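Local coordinates for glycoside Hydrolase (Bacteroides uniformis, PDB 5T99), which probably hydrolyses terminal beta-galactosidic linkages of agarose-derived oligosaccharides, as a glycoside hydrolase family 2 enzyme that binds d-galacto-isofagomine in its pocket, at residues V180-V194 with T281-I293. Numbering follows the deposited sequence.
Sequences VYIPEHGVYVTTPTV and TDTYFTDFGIRKI. With EDO (1,2-ethanediol), chain J.
One face of the Tyr284 ring carries Ile182 CG2, 3.7 Å from the centroid and almost over its centre, a CH-pi contact; water 1 lies in plane at the ring edge, and Val187 CG2 approaches obliquely. Phe288, further along, takes Val189 CG1 over one face, displaced toward the rim. These contacts belong to the beta-sandwich domain of the family 2 fold: strand 187-191 edges the three-stranded sheet with 198-209 and 245-255, strand 281-288 edges the four-stranded sheet beside 268-276, and their directions differ by 31°. The Tyr284 side chain, with CG trans to the backbone N (chi1 -171°), reaches across to the Pro183-Gly186 type II turn, where its OH accepts a weak bond from Gly186 N at 3.3 Å; water 1 links that hydroxyl to Val187 O. Before the turn, Ile182 N gives a nearly straight bond (171°) to Asp282 OD2, met on the anti side of the carboxylate. Around Gly289, water 2 ties Thr191 OG1 to Gly289 O and Arg291 N. The Arg291 guanidinium bonds through NE to Pro407 O, joining this edge to the catalytic barrel. An ethanediol, probably from the crystallisation liquor, accepts a bond from Gly289 N through O2. At the far end Lys292 NZ meets Val194 O at 2.7 Å, nearly in line with the carbonyl bond.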
loop_
_atom_site.group_PDB
_atom_site.type_symbol
_atom_site.label_atom_id
_atom_site.label_comp_id
_atom_site.label_asym_id
_atom_site.label_seq_id
_atom_site.Cartn_x
_atom_site.Cartn_y
_atom_site.Cartn_z
ATOM N N VAL A 180 31.124 10.037 15.358
ATOM C CA VAL A 180 31.016 8.586 15.430
ATOM C C VAL A 180 29.534 8.226 15.499
ATOM O O VAL A 180 28.848 8.555 16.470
ATOM C CB VAL A 180 31.768 8.010 16.645
ATOM C CG1 VAL A 180 31.797 6.487 16.584
ATOM C CG2 VAL A 180 33.192 8.558 16.707
ATOM N N TYR A 181 29.043 7.540 14.474
ATOM C CA TYR A 181 27.602 7.297 14.343
ATOM C C TYR A 181 27.267 6.148 13.396
ATOM O O TYR A 181 28.091 5.718 12.570
ATOM C CB TYR A 181 26.890 8.559 13.820
ATOM C CG TYR A 181 27.273 8.888 12.385
ATOM C CD1 TYR A 181 26.419 8.594 11.322
ATOM C CD2 TYR A 181 28.513 9.454 12.089
ATOM C CE1 TYR A 181 26.781 8.877 10.013
ATOM C CE2 TYR A 181 28.891 9.733 10.778
ATOM C CZ TYR A 181 28.026 9.449 9.747
ATOM O OH TYR A 181 28.418 9.733 8.458
ATOM N N ILE A 182 26.015 5.714 13.505
ATOM C CA ILE A 182 25.425 4.707 12.623
ATOM C C ILE A 182 24.869 5.401 11.362
ATOM O O ILE A 182 23.941 6.196 11.477
ATOM C CB ILE A 182 24.312 3.934 13.377
ATOM C CG1 ILE A 182 24.927 3.147 14.543
ATOM C CG2 ILE A 182 23.553 2.999 12.449
ATOM C CD1 ILE A 182 23.930 2.779 15.620
ATOM N N PRO A 183 25.429 5.100 10.161
ATOM C CA PRO A 183 24.950 5.698 8.897
ATOM C C PRO A 183 23.638 5.086 8.454
ATOM O O PRO A 183 23.103 4.233 9.174
ATOM C CB PRO A 183 26.064 5.374 7.909
ATOM C CG PRO A 183 26.621 4.086 8.416
ATOM C CD PRO A 183 26.496 4.116 9.913
ATOM N N GLU A 184 23.103 5.506 7.304
ATOM C CA GLU A 184 21.725 5.117 6.970
ATOM C C GLU A 184 21.616 3.619 6.743
ATOM O O GLU A 184 22.547 2.994 6.251
ATOM C CB GLU A 184 21.109 5.911 5.804
ATOM C CG GLU A 184 21.804 5.798 4.460
ATOM C CD GLU A 184 20.902 6.160 3.271
ATOM O OE1 GLU A 184 19.709 6.559 3.449
ATOM O OE2 GLU A 184 21.405 6.043 2.139
ATOM N N HIS A 185 20.480 3.064 7.151
ATOM C CA HIS A 185 20.236 1.624 7.102
ATOM C C HIS A 185 21.332 0.817 7.797
ATOM O O HIS A 185 21.659 -0.283 7.375
ATOM C CB HIS A 185 20.067 1.184 5.649
ATOM C CG HIS A 185 19.169 2.087 4.862
ATOM N ND1 HIS A 185 19.434 2.456 3.559
ATOM C CD2 HIS A 185 18.023 2.721 5.210
ATOM C CE1 HIS A 185 18.470 3.251 3.131
ATOM N NE2 HIS A 185 17.609 3.435 4.116
ATOM N N GLY A 186 21.855 1.360 8.891
ATOM C CA GLY A 186 23.062 0.839 9.521
ATOM C C GLY A 186 22.912 -0.264 10.557
ATOM O O GLY A 186 23.917 -0.669 11.152
ATOM N N VAL A 187 21.681 -0.733 10.792
ATOM C CA VAL A 187 21.428 -1.902 11.647
ATOM C C VAL A 187 20.577 -2.925 10.895
ATOM O O VAL A 187 19.581 -2.581 10.270
ATOM C CB VAL A 187 20.723 -1.518 12.962
ATOM C CG1 VAL A 187 20.407 -2.761 13.790
ATOM C CG2 VAL A 187 21.573 -0.542 13.759
ATOM N N TYR A 188 20.982 -4.186 10.983
ATOM C CA TYR A 188 20.341 -5.281 10.285
ATOM C C TYR A 188 20.027 -6.372 11.322
ATOM O O TYR A 188 20.940 -7.001 11.846
ATOM C CB TYR A 188 21.294 -5.760 9.173
ATOM C CG TYR A 188 20.908 -7.001 8.400
ATOM C CD1 TYR A 188 19.568 -7.370 8.191
ATOM C CD2 TYR A 188 21.904 -7.804 7.827
ATOM C CE1 TYR A 188 19.248 -8.506 7.446
ATOM C CE2 TYR A 188 21.591 -8.931 7.082
ATOM C CZ TYR A 188 20.269 -9.284 6.892
ATOM O OH TYR A 188 19.995 -10.431 6.163
ATOM N N VAL A 189 18.734 -6.566 11.612
ATOM C CA VAL A 189 18.245 -7.449 12.671
ATOM C C VAL A 189 17.629 -8.705 12.064
ATOM O O VAL A 189 16.687 -8.599 11.271
ATOM C CB VAL A 189 17.153 -6.736 13.499
ATOM C CG1 VAL A 189 16.644 -7.632 14.636
ATOM C CG2 VAL A 189 17.667 -5.400 14.032
ATOM N N THR A 190 18.143 -9.877 12.440
ATOM C CA THR A 190 17.609 -11.170 11.992
ATOM C C THR A 190 17.302 -12.056 13.197
ATOM O O THR A 190 17.695 -11.730 14.321
ATOM C CB THR A 190 18.590 -11.882 11.040
ATOM O OG1 THR A 190 19.897 -12.011 11.649
ATOM C CG2 THR A 190 18.698 -11.095 9.718
ATOM N N THR A 191 16.576 -13.152 12.965
ATOM C CA THR A 191 16.192 -14.096 14.025
ATOM C C THR A 191 16.430 -15.541 13.573
ATOM O O THR A 191 15.496 -16.244 13.147
ATOM C CB THR A 191 14.729 -13.912 14.480
ATOM O OG1 THR A 191 13.846 -14.034 13.364
ATOM C CG2 THR A 191 14.529 -12.571 15.121
ATOM N N PRO A 192 17.686 -15.994 13.645
ATOM C CA PRO A 192 18.030 -17.298 13.053
ATOM C C PRO A 192 17.495 -18.531 13.785
ATOM O O PRO A 192 17.560 -19.649 13.237
ATOM C CB PRO A 192 19.565 -17.286 13.022
ATOM C CG PRO A 192 19.981 -16.230 13.966
ATOM C CD PRO A 192 18.884 -15.219 14.015
ATOM N N THR A 193 17.014 -18.338 15.015
ATOM C CA THR A 193 16.243 -19.349 15.732
ATOM C C THR A 193 14.965 -18.708 16.242
ATOM O O THR A 193 15.017 -17.643 16.858
ATOM C CB THR A 193 17.025 -19.930 16.929
ATOM O OG1 THR A 193 18.225 -20.565 16.473
ATOM C CG2 THR A 193 16.186 -20.959 17.673
ATOM N N VAL A 194 13.826 -19.349 15.968
ATOM C CA VAL A 194 12.517 -18.906 16.481
ATOM C C VAL A 194 11.734 -20.123 16.945
ATOM O O VAL A 194 11.307 -20.935 16.128
ATOM C CB VAL A 194 11.691 -18.148 15.423
ATOM C CG1 VAL A 194 10.311 -17.788 15.975
ATOM C CG2 VAL A 194 12.429 -16.901 14.951
ATOM N N THR A 281 27.682 8.766 21.786
ATOM C CA THR A 281 27.801 9.502 20.525
ATOM C C THR A 281 26.577 9.428 19.615
ATOM O O THR A 281 26.384 10.317 18.785
ATOM C CB THR A 281 29.007 9.036 19.706
ATOM O OG1 THR A 281 28.773 7.719 19.183
ATOM C CG2 THR A 281 30.258 9.045 20.567
ATOM N N ASP A 282 25.767 8.378 19.738
ATOM C CA ASP A 282 24.635 8.174 18.837
ATOM C C ASP A 282 23.600 7.211 19.408
ATOM O O ASP A 282 23.933 6.327 20.204
ATOM C CB ASP A 282 25.139 7.640 17.493
ATOM C CG ASP A 282 24.101 7.749 16.391
ATOM O OD1 ASP A 282 23.168 8.581 16.506
ATOM O OD2 ASP A 282 24.218 6.987 15.416
ATOM N N THR A 283 22.349 7.421 19.002
ATOM C CA THR A 283 21.228 6.573 19.379
ATOM C C THR A 283 20.455 6.309 18.112
ATOM O O THR A 283 20.155 7.241 17.377
ATOM C CB THR A 283 20.304 7.248 20.408
ATOM O OG1 THR A 283 21.034 7.538 21.609
ATOM C CG2 THR A 283 19.125 6.344 20.765
ATOM N N TYR A 284 20.114 5.043 17.871
ATOM C CA TYR A 284 19.518 4.611 16.605
ATOM C C TYR A 284 18.491 3.522 16.876
ATOM O O TYR A 284 18.820 2.484 17.461
ATOM C CB TYR A 284 20.620 4.070 15.702
ATOM C CG TYR A 284 20.235 3.759 14.269
ATOM C CD1 TYR A 284 20.429 4.703 13.250
ATOM C CD2 TYR A 284 19.718 2.518 13.920
ATOM C CE1 TYR A 284 20.115 4.414 11.928
ATOM C CE2 TYR A 284 19.399 2.220 12.601
ATOM C CZ TYR A 284 19.601 3.171 11.608
ATOM O OH TYR A 284 19.280 2.880 10.302
ATOM N N PHE A 285 17.259 3.763 16.440
ATOM C CA PHE A 285 16.147 2.868 16.687
ATOM C C PHE A 285 15.823 2.022 15.449
ATOM O O PHE A 285 15.943 2.499 14.316
ATOM C CB PHE A 285 14.923 3.674 17.117
ATOM C CG PHE A 285 15.046 4.280 18.489
ATOM C CD1 PHE A 285 14.699 3.539 19.633
ATOM C CD2 PHE A 285 15.492 5.588 18.651
ATOM C CE1 PHE A 285 14.791 4.092 20.902
ATOM C CE2 PHE A 285 15.590 6.149 19.923
ATOM C CZ PHE A 285 15.245 5.399 21.049
ATOM N N THR A 286 15.437 0.766 15.688
ATOM C CA THR A 286 14.982 -0.154 14.643
ATOM C C THR A 286 13.774 -0.950 15.169
ATOM O O THR A 286 13.839 -1.568 16.233
ATOM C CB THR A 286 16.082 -1.160 14.223
ATOM O OG1 THR A 286 17.280 -0.474 13.837
ATOM C CG2 THR A 286 15.606 -2.036 13.051
ATOM N N ASP A 287 12.676 -0.941 14.422
ATOM C CA ASP A 287 11.528 -1.769 14.769
ATOM C C ASP A 287 11.736 -3.126 14.140
ATOM O O ASP A 287 12.267 -3.217 13.024
ATOM C CB ASP A 287 10.232 -1.133 14.285
ATOM C CG ASP A 287 9.828 0.074 15.118
ATOM O OD1 ASP A 287 9.975 0.041 16.362
ATOM O OD2 ASP A 287 9.346 1.057 14.534
ATOM N N PHE A 288 11.367 -4.181 14.865
ATOM C CA PHE A 288 11.505 -5.545 14.352
ATOM C C PHE A 288 10.531 -6.506 15.013
ATOM O O PHE A 288 9.975 -6.204 16.068
ATOM C CB PHE A 288 12.949 -6.049 14.499
ATOM C CG PHE A 288 13.322 -6.461 15.905
ATOM C CD1 PHE A 288 13.147 -7.770 16.331
ATOM C CD2 PHE A 288 13.851 -5.538 16.800
ATOM C CE1 PHE A 288 13.481 -8.152 17.624
ATOM C CE2 PHE A 288 14.190 -5.914 18.094
ATOM C CZ PHE A 288 14.014 -7.224 18.503
ATOM N N GLY A 289 10.340 -7.656 14.368
ATOM C CA GLY A 289 9.515 -8.732 14.877
ATOM C C GLY A 289 10.260 -10.054 14.898
ATOM O O GLY A 289 11.328 -10.197 14.283
ATOM N N ILE A 290 9.676 -11.015 15.610
ATOM C CA ILE A 290 10.255 -12.334 15.787
ATOM C C ILE A 290 9.347 -13.384 15.143
ATOM O O ILE A 290 8.310 -13.772 15.698
ATOM C CB ILE A 290 10.499 -12.643 17.282
ATOM C CG1 ILE A 290 11.379 -11.547 17.904
ATOM C CG2 ILE A 290 11.131 -14.019 17.451
ATOM C CD1 ILE A 290 11.777 -11.777 19.358
ATOM N N ARG A 291 9.750 -13.831 13.961
ATOM C CA ARG A 291 9.050 -14.887 13.241
ATOM C C ARG A 291 10.044 -15.580 12.335
ATOM O O ARG A 291 11.018 -14.960 11.899
ATOM C CB ARG A 291 7.835 -14.336 12.451
ATOM C CG ARG A 291 8.066 -13.860 11.010
ATOM C CD ARG A 291 8.838 -12.569 10.961
ATOM N NE ARG A 291 9.153 -12.139 9.590
ATOM C CZ ARG A 291 10.249 -12.476 8.892
ATOM N NH1 ARG A 291 10.415 -11.981 7.671
ATOM N NH2 ARG A 291 11.183 -13.299 9.386
ATOM N N LYS A 292 9.798 -16.862 12.088
ATOM C CA LYS A 292 10.567 -17.633 11.117
ATOM C C LYS A 292 9.734 -17.843 9.853
ATOM O O LYS A 292 8.491 -17.924 9.904
ATOM C CB LYS A 292 11.055 -18.981 11.678
ATOM C CG LYS A 292 9.977 -19.973 12.097
ATOM C CD LYS A 292 10.594 -21.179 12.801
ATOM C CE LYS A 292 9.551 -22.145 13.359
ATOM N NZ LYS A 292 9.990 -22.813 14.619
ATOM N N ILE A 293 10.433 -17.883 8.723
ATOM C CA ILE A 293 9.815 -18.196 7.443
ATOM C C ILE A 293 10.622 -19.269 6.744
ATOM O O ILE A 293 11.818 -19.411 6.948
ATOM C CB ILE A 293 9.634 -16.960 6.527
ATOM C CG1 ILE A 293 10.958 -16.220 6.298
ATOM C CG2 ILE A 293 8.565 -16.035 7.099
ATOM C CD1 ILE A 293 10.970 -15.392 5.037
HETATM C C1 EDO J . 13.541 -9.682 10.382
HETATM O O1 EDO J . 14.676 -9.114 9.679
HETATM C C2 EDO J . 13.338 -9.074 11.775
HETATM O O2 EDO J . 12.085 -8.368 11.898
HETATM O O HOH W 1 18.366 0.050 9.817
HETATM O O HOH W 2 11.928 -12.344 12.701
HETATM O O HOH W 3 13.394 -15.161 10.697
#